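Side-chain contacts in fumarylacetoacetate hydrolase (Burkholderia xenovorans, PDB 5TI1), which probably hydrolyses fumarylacetoacetate to fumarate and acetoacetate, the last step of phenylalanine and tyrosine breakdown, with the help of a bound divalent metal: residues E297-A302 and G421-E426; F346-W351 and S379-D384; A104-R109 and T292-E297; S22-S25 and A30-P33. All coordinates share one frame; numbering follows the deposited sequence.

Contact 1: residues E297-A302 and G421-E426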
loop_
_atom_site.group_PDB
_atom_site.type_symbol
_atom_site.label_atom_id
_atom_site.label_comp_id
_atom_site.label_asym_id
_atom_site.label_seq_id
_atom_site.Cartn_x
_atom_site.Cartn_y
_atom_site.Cartn_z
ATOM N N GLU B 297 23.349 -9.105 13.734
ATOM C CA GLU B 297 23.838 -8.535 14.987
ATOM C C GLU B 297 25.356 -8.395 15.043
ATOM O O GLU B 297 25.824 -7.320 15.454
ATOM C CB GLU B 297 23.319 -9.364 16.172
ATOM C CG GLU B 297 23.707 -8.799 17.532
ATOM C CD GLU B 297 23.196 -7.383 17.742
ATOM O OE1 GLU B 297 22.106 -7.053 17.234
ATOM O OE2 GLU B 297 23.896 -6.593 18.401
ATOM N N PRO B 298 26.169 -9.374 14.611
ATOM C CA PRO B 298 27.633 -9.184 14.649
ATOM C C PRO B 298 28.135 -8.030 13.799
ATOM O O PRO B 298 29.322 -7.704 13.883
ATOM C CB PRO B 298 28.184 -10.520 14.124
ATOM C CG PRO B 298 27.094 -11.502 14.367
ATOM C CD PRO B 298 25.820 -10.739 14.167
ATOM N N PHE B 299 27.284 -7.402 12.986
ATOM C CA PHE B 299 27.730 -6.339 12.095
ATOM C C PHE B 299 27.113 -4.994 12.452
ATOM O O PHE B 299 27.255 -4.033 11.692
ATOM C CB PHE B 299 27.449 -6.747 10.640
ATOM C CG PHE B 299 27.965 -8.118 10.321
ATOM C CD1 PHE B 299 29.303 -8.309 10.004
ATOM C CD2 PHE B 299 27.137 -9.224 10.414
ATOM C CE1 PHE B 299 29.803 -9.575 9.744
ATOM C CE2 PHE B 299 27.632 -10.497 10.160
ATOM C CZ PHE B 299 28.971 -10.669 9.826
ATOM N N ARG B 300 26.477 -4.895 13.621
ATOM C CA ARG B 300 25.977 -3.623 14.123
ATOM C C ARG B 300 27.133 -2.667 14.411
ATOM O O ARG B 300 28.161 -3.059 14.973
ATOM C CB ARG B 300 25.142 -3.860 15.386
ATOM C CG ARG B 300 24.679 -2.606 16.102
ATOM C CD ARG B 300 24.071 -2.956 17.458
ATOM N NE ARG B 300 22.975 -3.922 17.342
ATOM C CZ ARG B 300 21.710 -3.599 17.078
ATOM N NH1 ARG B 300 21.365 -2.332 16.893
ATOM N NH2 ARG B 300 20.787 -4.544 16.999
ATOM N N VAL B 301 26.973 -1.407 13.999
ATOM C CA VAL B 301 28.012 -0.391 14.116
ATOM C C VAL B 301 27.361 0.950 14.424
ATOM O O VAL B 301 26.137 1.114 14.358
ATOM C CB VAL B 301 28.877 -0.268 12.839
ATOM C CG1 VAL B 301 29.736 -1.510 12.635
ATOM C CG2 VAL B 301 27.996 0.001 11.626
ATOM N N ALA B 302 28.208 1.921 14.757
ATOM C CA ALA B 302 27.740 3.251 15.116
ATOM C C ALA B 302 27.230 4.003 13.890
ATOM O O ALA B 302 27.934 4.131 12.882
ATOM C CB ALA B 302 28.861 4.036 15.786
ATOM N N GLY B 421 25.004 -7.724 -2.005
ATOM C CA GLY B 421 25.338 -7.224 -0.684
ATOM C C GLY B 421 25.796 -8.316 0.246
ATOM O O GLY B 421 25.334 -9.458 0.166
ATOM N N TRP B 422 26.691 -7.948 1.167
ATOM C CA TRP B 422 27.140 -8.877 2.189
ATOM C C TRP B 422 27.716 -8.097 3.359
ATOM O O TRP B 422 28.161 -6.954 3.209
ATOM C CB TRP B 422 28.184 -9.862 1.641
ATOM C CG TRP B 422 29.323 -9.183 0.977
ATOM C CD1 TRP B 422 30.475 -8.725 1.569
ATOM C CD2 TRP B 422 29.433 -8.877 -0.411
ATOM N NE1 TRP B 422 31.282 -8.142 0.630
ATOM C CE2 TRP B 422 30.668 -8.226 -0.597
ATOM C CE3 TRP B 422 28.600 -9.082 -1.519
ATOM C CZ2 TRP B 422 31.095 -7.785 -1.848
ATOM C CZ3 TRP B 422 29.025 -8.642 -2.757
ATOM C CH2 TRP B 422 30.263 -8.004 -2.915
ATOM N N CYS B 423 27.668 -8.718 4.533
ATOM C CA CYS B 423 28.452 -8.275 5.672
ATOM C C CYS B 423 29.746 -9.075 5.681
ATOM O O CYS B 423 29.713 -10.306 5.594
ATOM C CB CYS B 423 27.686 -8.474 6.977
ATOM S SG CYS B 423 26.058 -7.676 7.013
ATOM N N GLN B 424 30.878 -8.376 5.768
ATOM C CA GLN B 424 32.189 -9.015 5.792
ATOM C C GLN B 424 32.641 -9.232 7.233
ATOM O O GLN B 424 32.758 -8.272 8.002
ATOM C CB GLN B 424 33.214 -8.165 5.045
ATOM C CG GLN B 424 34.591 -8.807 4.920
ATOM C CD GLN B 424 34.575 -10.057 4.063
ATOM O OE1 GLN B 424 34.294 -10.002 2.861
ATOM N NE2 GLN B 424 34.870 -11.195 4.679
ATOM N N GLY B 425 32.877 -10.494 7.598
ATOM C CA GLY B 425 33.510 -10.848 8.845
ATOM C C GLY B 425 34.939 -11.315 8.628
ATOM O O GLY B 425 35.520 -11.152 7.556
ATOM N N GLU B 426 35.508 -11.909 9.678
ATOM C CA GLU B 426 36.864 -12.457 9.603
ATOM C C GLU B 426 36.782 -13.872 9.038
ATOM O O GLU B 426 36.382 -14.810 9.730
ATOM C CB GLU B 426 37.534 -12.433 10.974
ATOM C CG GLU B 426 39.029 -12.739 10.946
ATOM C CD GLU B 426 39.819 -11.786 10.051
ATOM O OE1 GLU B 426 40.352 -12.238 9.011
ATOM O OE2 GLU B 426 39.906 -10.585 10.384
#

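Contact 2: residues F346-W351 and S379-D384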
loop_
_atom_site.group_PDB
_atom_site.type_symbol
_atom_site.label_atom_id
_atom_site.label_comp_id
_atom_site.label_asym_id
_atom_site.label_seq_id
_atom_site.Cartn_x
_atom_site.Cartn_y
_atom_site.Cartn_z
ATOM N N PHE B 346 25.547 0.316 3.671
ATOM C CA PHE B 346 24.339 0.725 4.379
ATOM C C PHE B 346 24.651 1.533 5.645
ATOM O O PHE B 346 23.806 2.309 6.103
ATOM C CB PHE B 346 23.526 -0.537 4.694
ATOM C CG PHE B 346 22.218 -0.284 5.399
ATOM C CD1 PHE B 346 21.201 0.420 4.782
ATOM C CD2 PHE B 346 21.993 -0.804 6.669
ATOM C CE1 PHE B 346 19.975 0.623 5.433
ATOM C CE2 PHE B 346 20.777 -0.604 7.322
ATOM C CZ PHE B 346 19.766 0.104 6.703
ATOM N N LYS B 347 25.861 1.415 6.194
ATOM C CA LYS B 347 26.173 2.104 7.444
ATOM C C LYS B 347 26.150 3.623 7.320
ATOM O O LYS B 347 26.127 4.298 8.352
ATOM C CB LYS B 347 27.542 1.664 7.972
ATOM C CG LYS B 347 28.728 2.191 7.192
ATOM C CD LYS B 347 30.003 1.512 7.661
ATOM C CE LYS B 347 31.214 1.959 6.854
ATOM N NZ LYS B 347 32.481 1.569 7.522
ATOM N N HIS B 348 26.126 4.179 6.103
ATOM C CA HIS B 348 26.182 5.629 5.928
ATOM C C HIS B 348 24.835 6.327 6.092
ATOM O O HIS B 348 24.796 7.564 6.088
ATOM C CB HIS B 348 26.747 5.965 4.552
ATOM C CG HIS B 348 28.127 5.439 4.336
ATOM N ND1 HIS B 348 29.149 5.666 5.231
ATOM C CD2 HIS B 348 28.655 4.691 3.339
ATOM C CE1 HIS B 348 30.252 5.087 4.792
ATOM N NE2 HIS B 348 29.979 4.487 3.645
ATOM N N MET B 349 23.742 5.586 6.217
ATOM C CA MET B 349 22.430 6.220 6.313
ATOM C C MET B 349 22.320 7.109 7.555
ATOM O O MET B 349 22.772 6.751 8.648
ATOM C CB MET B 349 21.340 5.154 6.315
ATOM C CG MET B 349 21.286 4.344 5.022
ATOM S SD MET B 349 21.154 5.345 3.509
ATOM C CE MET B 349 19.392 5.190 3.175
ATOM N N TYR B 350 21.722 8.288 7.363
ATOM C CA TYR B 350 21.565 9.270 8.433
ATOM C C TYR B 350 20.468 8.871 9.419
ATOM O O TYR B 350 20.571 9.159 10.616
ATOM C CB TYR B 350 21.254 10.632 7.812
ATOM C CG TYR B 350 21.356 11.825 8.735
ATOM C CD1 TYR B 350 20.252 12.271 9.450
ATOM C CD2 TYR B 350 22.545 12.526 8.862
ATOM C CE1 TYR B 350 20.338 13.381 10.289
ATOM C CE2 TYR B 350 22.643 13.633 9.692
ATOM C CZ TYR B 350 21.537 14.056 10.403
ATOM O OH TYR B 350 21.633 15.156 11.230
ATOM N N TRP B 351 19.400 8.237 8.942
ATOM C CA TRP B 351 18.308 7.782 9.802
ATOM C C TRP B 351 18.323 6.261 9.850
ATOM O O TRP B 351 18.393 5.605 8.808
ATOM C CB TRP B 351 16.948 8.282 9.298
ATOM C CG TRP B 351 16.767 9.780 9.312
ATOM C CD1 TRP B 351 16.845 10.627 8.243
ATOM C CD2 TRP B 351 16.461 10.605 10.451
ATOM N NE1 TRP B 351 16.607 11.923 8.644
ATOM C CE2 TRP B 351 16.374 11.937 9.994
ATOM C CE3 TRP B 351 16.253 10.345 11.812
ATOM C CZ2 TRP B 351 16.092 13.009 10.850
ATOM C CZ3 TRP B 351 15.972 11.415 12.663
ATOM C CH2 TRP B 351 15.890 12.727 12.176
ATOM N N SER B 379 23.608 6.209 -0.672
ATOM C CA SER B 379 24.745 6.840 -1.325
ATOM C C SER B 379 25.829 7.130 -0.302
ATOM O O SER B 379 25.543 7.596 0.811
ATOM C CB SER B 379 24.334 8.125 -2.043
ATOM O OG SER B 379 23.611 7.811 -3.220
ATOM N N GLY B 380 27.071 6.845 -0.685
ATOM C CA GLY B 380 28.188 6.953 0.220
ATOM C C GLY B 380 28.975 8.234 0.046
ATOM O O GLY B 380 28.533 9.187 -0.604
ATOM N N PRO B 381 30.170 8.276 0.640
ATOM C CA PRO B 381 30.974 9.504 0.603
ATOM C C PRO B 381 31.631 9.770 -0.743
ATOM O O PRO B 381 31.742 10.926 -1.159
ATOM C CB PRO B 381 32.030 9.263 1.693
ATOM C CG PRO B 381 31.485 8.141 2.536
ATOM C CD PRO B 381 30.717 7.288 1.582
ATOM N N THR B 382 32.067 8.727 -1.438
ATOM C CA THR B 382 32.879 8.916 -2.630
ATOM C C THR B 382 32.034 8.850 -3.899
ATOM O O THR B 382 30.938 8.286 -3.923
ATOM C CB THR B 382 33.994 7.873 -2.683
ATOM O OG1 THR B 382 33.424 6.571 -2.882
ATOM C CG2 THR B 382 34.774 7.891 -1.373
ATOM N N GLU B 383 32.576 9.439 -4.969
ATOM C CA GLU B 383 31.847 9.533 -6.226
ATOM C C GLU B 383 31.557 8.165 -6.834
ATOM O O GLU B 383 30.687 8.062 -7.703
ATOM C CB GLU B 383 32.628 10.404 -7.216
ATOM N N ASP B 384 32.256 7.113 -6.398
ATOM C CA ASP B 384 32.017 5.758 -6.880
ATOM C C ASP B 384 31.086 4.972 -5.957
ATOM O O ASP B 384 31.008 3.743 -6.059
ATOM C CB ASP B 384 33.354 5.017 -7.075
ATOM C CG ASP B 384 34.182 4.914 -5.786
ATOM O OD1 ASP B 384 33.746 5.420 -4.734
ATOM O OD2 ASP B 384 35.283 4.321 -5.823
#

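Contact 3: residues A104-R109 and T292-E297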
loop_
_atom_site.group_PDB
_atom_site.type_symbol
_atom_site.label_atom_id
_atom_site.label_comp_id
_atom_site.label_asym_id
_atom_site.label_seq_id
_atom_site.Cartn_x
_atom_site.Cartn_y
_atom_site.Cartn_z
ATOM N N ALA B 104 10.221 -17.761 18.159
ATOM C CA ALA B 104 10.166 -18.808 17.146
ATOM C C ALA B 104 11.325 -18.687 16.164
ATOM O O ALA B 104 11.989 -19.684 15.856
ATOM C CB ALA B 104 8.826 -18.761 16.411
ATOM N N TRP B 105 11.590 -17.471 15.664
ATOM C CA TRP B 105 12.680 -17.295 14.707
ATOM C C TRP B 105 13.993 -17.798 15.286
ATOM O O TRP B 105 14.808 -18.399 14.573
ATOM C CB TRP B 105 12.843 -15.826 14.308
ATOM C CG TRP B 105 11.584 -15.066 14.084
ATOM C CD1 TRP B 105 10.376 -15.557 13.691
ATOM C CD2 TRP B 105 11.415 -13.660 14.246
ATOM N NE1 TRP B 105 9.461 -14.537 13.595
ATOM C CE2 TRP B 105 10.075 -13.361 13.938
ATOM C CE3 TRP B 105 12.269 -12.621 14.630
ATOM C CZ2 TRP B 105 9.565 -12.069 14.011
ATOM C CZ3 TRP B 105 11.763 -11.338 14.697
ATOM C CH2 TRP B 105 10.422 -11.073 14.389
ATOM N N ARG B 106 14.212 -17.562 16.581
ATOM C CA ARG B 106 15.489 -17.923 17.184
ATOM C C ARG B 106 15.562 -19.412 17.478
ATOM O O ARG B 106 16.601 -20.036 17.245
ATOM C CB ARG B 106 15.717 -17.097 18.445
ATOM C CG ARG B 106 15.879 -15.624 18.152
ATOM C CD ARG B 106 16.108 -14.806 19.415
ATOM N NE ARG B 106 16.459 -13.428 19.079
ATOM C CZ ARG B 106 16.751 -12.485 19.967
ATOM N NH1 ARG B 106 16.722 -12.759 21.266
ATOM N NH2 ARG B 106 17.062 -11.262 19.554
ATOM N N SER B 107 14.472 -19.998 17.983
ATOM C CA SER B 107 14.401 -21.449 18.129
ATOM C C SER B 107 14.763 -22.160 16.825
ATOM O O SER B 107 15.630 -23.042 16.802
ATOM C CB SER B 107 13.004 -21.860 18.590
ATOM O OG SER B 107 12.902 -23.271 18.693
ATOM N N VAL B 108 14.101 -21.788 15.723
ATOM C CA VAL B 108 14.407 -22.410 14.437
ATOM C C VAL B 108 15.870 -22.192 14.069
ATOM O O VAL B 108 16.556 -23.116 13.612
ATOM C CB VAL B 108 13.463 -21.877 13.342
ATOM C CG1 VAL B 108 13.936 -22.333 11.969
ATOM C CG2 VAL B 108 12.051 -22.360 13.591
ATOM N N ARG B 109 16.375 -20.974 14.274
ATOM C CA ARG B 109 17.751 -20.679 13.895
ATOM C C ARG B 109 18.747 -21.524 14.688
ATOM O O ARG B 109 19.747 -22.001 14.138
ATOM C CB ARG B 109 18.037 -19.195 14.090
ATOM C CG ARG B 109 19.488 -18.879 13.882
ATOM C CD ARG B 109 19.805 -17.441 14.137
ATOM N NE ARG B 109 21.238 -17.248 14.021
ATOM C CZ ARG B 109 21.847 -17.000 12.872
ATOM N NH1 ARG B 109 21.123 -16.899 11.762
ATOM N NH2 ARG B 109 23.167 -16.852 12.831
ATOM N N THR B 292 18.050 -12.512 8.527
ATOM C CA THR B 292 17.419 -12.137 9.791
ATOM C C THR B 292 18.213 -11.057 10.514
ATOM O O THR B 292 19.441 -10.977 10.424
ATOM C CB THR B 292 17.262 -13.337 10.735
ATOM O OG1 THR B 292 18.547 -13.911 11.022
ATOM C CG2 THR B 292 16.340 -14.389 10.144
ATOM N N LEU B 293 17.487 -10.228 11.258
ATOM C CA LEU B 293 18.136 -9.186 12.038
ATOM C C LEU B 293 19.106 -9.787 13.050
ATOM O O LEU B 293 20.179 -9.224 13.301
ATOM C CB LEU B 293 17.078 -8.325 12.723
ATOM C CG LEU B 293 17.684 -7.076 13.360
ATOM C CD1 LEU B 293 18.170 -6.108 12.287
ATOM C CD2 LEU B 293 16.704 -6.408 14.305
ATOM N N ASP B 294 18.769 -10.955 13.606
ATOM C CA ASP B 294 19.692 -11.648 14.504
ATOM C C ASP B 294 20.994 -12.017 13.798
ATOM O O ASP B 294 22.082 -11.852 14.365
ATOM C CB ASP B 294 19.017 -12.891 15.089
ATOM C CG ASP B 294 18.132 -12.561 16.280
ATOM O OD1 ASP B 294 18.475 -11.601 16.999
ATOM O OD2 ASP B 294 17.106 -13.240 16.497
ATOM N N ALA B 295 20.911 -12.507 12.556
ATOM C CA ALA B 295 22.133 -12.853 11.836
ATOM C C ALA B 295 23.005 -11.628 11.599
ATOM O O ALA B 295 24.228 -11.751 11.487
ATOM C CB ALA B 295 21.796 -13.534 10.504
ATOM N N LEU B 296 22.403 -10.441 11.531
ATOM C CA LEU B 296 23.149 -9.211 11.297
ATOM C C LEU B 296 23.734 -8.602 12.563
ATOM O O LEU B 296 24.524 -7.654 12.465
ATOM C CB LEU B 296 22.254 -8.176 10.628
ATOM C CG LEU B 296 21.800 -8.582 9.222
ATOM C CD1 LEU B 296 20.580 -7.793 8.858
ATOM C CD2 LEU B 296 22.914 -8.330 8.233
ATOM N N GLU B 297 23.349 -9.105 13.734
ATOM C CA GLU B 297 23.838 -8.535 14.987
ATOM C C GLU B 297 25.356 -8.395 15.043
ATOM O O GLU B 297 25.824 -7.320 15.454
ATOM C CB GLU B 297 23.319 -9.364 16.172
ATOM C CG GLU B 297 23.707 -8.799 17.532
ATOM C CD GLU B 297 23.196 -7.383 17.742
ATOM O OE1 GLU B 297 22.106 -7.053 17.234
ATOM O OE2 GLU B 297 23.896 -6.593 18.401
HETATM O O HOH W 1 18.331 -16.998 10.977
#

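Contact 4: residues S22-S25 and A30-P33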
loop_
_atom_site.group_PDB
_atom_site.type_symbol
_atom_site.label_atom_id
_atom_site.label_comp_id
_atom_site.label_asym_id
_atom_site.label_seq_id
_atom_site.Cartn_x
_atom_site.Cartn_y
_atom_site.Cartn_z
ATOM N N SER B 22 33.796 -19.057 14.168
ATOM C CA SER B 22 34.571 -20.287 14.037
ATOM C C SER B 22 33.722 -21.471 13.585
ATOM O O SER B 22 34.275 -22.464 13.099
ATOM C CB SER B 22 35.274 -20.621 15.362
ATOM O OG SER B 22 34.354 -21.038 16.356
ATOM N N ARG B 23 32.401 -21.387 13.715
ATOM C CA ARG B 23 31.549 -22.502 13.330
ATOM C C ARG B 23 31.563 -22.692 11.816
ATOM O O ARG B 23 31.672 -21.735 11.047
ATOM C CB ARG B 23 30.123 -22.269 13.824
ATOM C CG ARG B 23 29.186 -23.436 13.588
ATOM C CD ARG B 23 27.823 -23.142 14.178
ATOM N NE ARG B 23 27.928 -22.780 15.588
ATOM C CZ ARG B 23 27.844 -23.645 16.592
ATOM N NH1 ARG B 23 27.655 -24.933 16.343
ATOM N NH2 ARG B 23 27.947 -23.221 17.847
ATOM N N LYS B 24 31.472 -23.953 11.394
ATOM C CA LYS B 24 31.435 -24.314 9.987
ATOM C C LYS B 24 30.407 -25.420 9.798
ATOM O O LYS B 24 29.975 -26.067 10.756
ATOM C CB LYS B 24 32.818 -24.765 9.474
ATOM C CG LYS B 24 33.915 -23.726 9.632
ATOM C CD LYS B 24 33.670 -22.500 8.766
ATOM C CE LYS B 24 34.526 -21.326 9.225
ATOM N NZ LYS B 24 34.240 -20.063 8.484
ATOM N N SER B 25 30.036 -25.647 8.541
ATOM C CA SER B 25 29.004 -26.604 8.180
ATOM C C SER B 25 29.598 -27.812 7.469
ATOM O O SER B 25 30.665 -27.741 6.854
ATOM C CB SER B 25 27.948 -25.951 7.275
ATOM O OG SER B 25 26.945 -26.885 6.900
ATOM N N ALA B 30 29.040 -24.044 2.008
ATOM C CA ALA B 30 28.715 -23.040 3.017
ATOM C C ALA B 30 29.958 -22.463 3.673
ATOM O O ALA B 30 29.871 -21.414 4.323
ATOM C CB ALA B 30 27.801 -23.636 4.088
ATOM N N ASN B 31 31.104 -23.127 3.519
ATOM C CA ASN B 31 32.350 -22.724 4.153
ATOM C C ASN B 31 33.238 -21.904 3.235
ATOM O O ASN B 31 34.337 -21.518 3.643
ATOM C CB ASN B 31 33.101 -23.960 4.649
ATOM C CG ASN B 31 32.303 -24.739 5.675
ATOM O OD1 ASN B 31 31.557 -24.155 6.462
ATOM N ND2 ASN B 31 32.443 -26.057 5.664
ATOM N N ASN B 32 32.793 -21.641 2.010
ATOM C CA ASN B 32 33.479 -20.734 1.099
ATOM C C ASN B 32 33.591 -19.354 1.742
ATOM O O ASN B 32 32.562 -18.758 2.086
ATOM C CB ASN B 32 32.710 -20.653 -0.226
ATOM C CG ASN B 32 33.501 -19.981 -1.331
ATOM O OD1 ASN B 32 34.359 -19.132 -1.081
ATOM N ND2 ASN B 32 33.207 -20.356 -2.574
ATOM N N PRO B 33 34.797 -18.817 1.931
ATOM C CA PRO B 33 34.925 -17.554 2.676
ATOM C C PRO B 33 34.205 -16.379 2.042
ATOM O O PRO B 33 33.847 -15.434 2.754
ATOM C CB PRO B 33 36.441 -17.331 2.716
ATOM C CG PRO B 33 37.010 -18.706 2.625
ATOM C CD PRO B 33 36.110 -19.433 1.669
#

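Contact 1: residues E297-A302 and G421-E426
F299, just before the short strand 300-301, faces C423 near the end of strand 416-424, their CA atoms 6.7 Å apart. No backbone bond joins the two segments; the F299 ring makes the bridge, against the C423 side chain and the backbone of Q424 and G425. C423 CB sits almost squarely over the phenyl ring, 3.3 Å from the F299 ring centroid, a close CH-pi contact. With SG anti to the carbonyl carbon (chi1 -55°), the sulfur leans across the CG-CD2 side of the ring and makes an oblique sulfur-aromatic contact, C423 SG lying 4.3 Å from the F299 centroid. P298 CB lies over the rim of the opposite face, and at the ring's edge F299 CE1 is 3.7 Å from Q424 O. Next door, R300 grips the E297 carboxylate side-on: R300 NH2 to E297 OE1 is 2.8 Å and R300 NE to E297 OE2 is 3.0 Å. E249 is a second acidic partner of R300 NH2. In the mixed sheet that holds these strands, 321-331 runs antiparallel to both 300-301 and 416-424, its backbone bonding to F299 through D323 and to W422 through T325, while C423 pairs on with V430 of strand 429-440.

Contact 2: residues F346-W351 and S379-D384
H348 turns its imidazole onto G380 and P381 through two torsions: chi1 of -60° places CG beside the backbone N and opposite the carbonyl carbon, and chi2 of -51° then sets a face of the ring against the proline. The contact joins two loops of the FAH-family C-terminal fold, one leading from strand 339-345 to helix 353-362 and the other from strand 372-374 to helix 389-392. The first loop opens with a 3-10 turn, in which M349 N donates to F346 O, and H348 is the last residue of that turn. Its CB points toward the facing loop, and its CA is 6.2 Å from that of G380.

The two side chains cross at about a right angle. P381 CD rests over one face of the imidazole, nearer the rim than the middle, in a CH-pi contact with CD 3.8 Å from the H348 ring centroid. On the opposite face K347 CG packs over the rim, so aliphatic carbons from both loops hold the ring between them. G380 CA approaches obliquely, 3.9 Å from H348 CD2.

S379, one residue before G380, has its CB directed away from the H348 loop. Its hydroxyl is held by E391 OE1 and G387 N, and the side chain also touches H160, the predicted proton acceptor, on helix 158-168. The loop that carries P381 thus also borders the probable active site, through S379. The closest approach between the two segments is that of H348 NE2 to P381 CD, 3.6 Å.

Contact 3: residues A104-R109 and T292-E297
R106 NE donates to D294 OD2 at 2.7 Å, the shorter arm of a two-nitrogen salt bridge. The other arm runs from R106 NH2 to D294 OD1 at 2.9 Å and is more bent, with an N-H...O angle of 131°. NE and NH2 grip side-on, each taking its own oxygen on the syn side, and the guanidinium and carboxylate planes, turned 49° apart, make the grip twisted rather than flat. The arginine reaches across with its chain extended from CG to NE, and its methylene CG also passes 3.2 Å from D294 OD2. A second arginine, R102, comes close to R106 NH2.

The bridge ties helix 102-116, in the N-terminal family region, to the short, weakly bonded helix 293-296 of the C-terminal hydrolase region. T292 is the N-cap of that short helix. Its OG1 lies between the backbone N and the carbonyl carbon (chi1 59°), from where it accepts from A295 N at 3.1 Å.

The same hydroxyl is linked to the long helix by one water, which is 3.1 Å from T292 OG1 and accepts from R109 NH1 at 2.9 Å, at the edge of the guanidinium. The nearest direct approach of R109 is to carbon: NH1 is 3.7 Å from A295 CB, with A295 CA over one face of the flat group. The charged end is otherwise spent on the N-terminal part of the chain, with NH2 donating to Q40 O, NH1 to N41 O and NE to T18 OG1.

Contact 4: residues S22-S25 and A30-P33
N31 sends its amide across to K24 and S25, and the path can be followed outward from CB. CB points toward the facing segment, and CG stands anti to the carbonyl carbon (chi1 -61°), which brings the flat group alongside the S25 backbone; CG itself is 3.6 Å from S25 O. The two tip atoms then divide the work. OD1 accepts from S25 N at 3.0 Å in a nearly straight bond (174°), the donor lying in the carbonyl plane on a lone pair. ND2 donates to S25 O at 2.7 Å, again in the plane of the accepting carbonyl.

This pairing of a side-chain amide with the N-H and C=O of a single residue resembles the two bonds a residue makes in a hydrogen-bonded antiparallel pair, although neither segment is a strand. Here it closes a tight loop, only four residues lying between the segments, in the chain that leads from helix 13-17 to strand 44-49. Both bonds act on the same rigid group and so should fix the rotation of the asparagine amide.

Around OD1 the lysine supplies carbon. K24 CB approaches to 3.3 Å of N31 OD1 and, because the chain bends at chi2, K24 CD also returns to 3.5 Å from it. Beside these bonds, S25 CB packs on A30 CB at 3.9 Å. The S25 hydroxyl turns elsewhere, bonding to L116 O at the end of helix 102-116 and to V27 N.

In the fold
Along the chain contact 4 closes first, contact 3 follows, and contact 2 is nested inside the loop that contact 1 closes. Contacts 1 and 3 share E297, with centres 15 Å apart, and meet where C423 SG packs 3.4 Å from L296 CD2; helix 293-296 is followed, after a 3-10 turn, by strand 300-301. Contact 2, about 16 Å from contact 1 between centres, joins it through V301 and K347, and its S379 side chain is about 11 Å from the magnesium ion. The centres of contacts 4 and 2 are about 30 Å apart. Packing thus runs from helix 102-116, through the sheet holding strands 300-301 and 416-424, to loops bordering the probable active site.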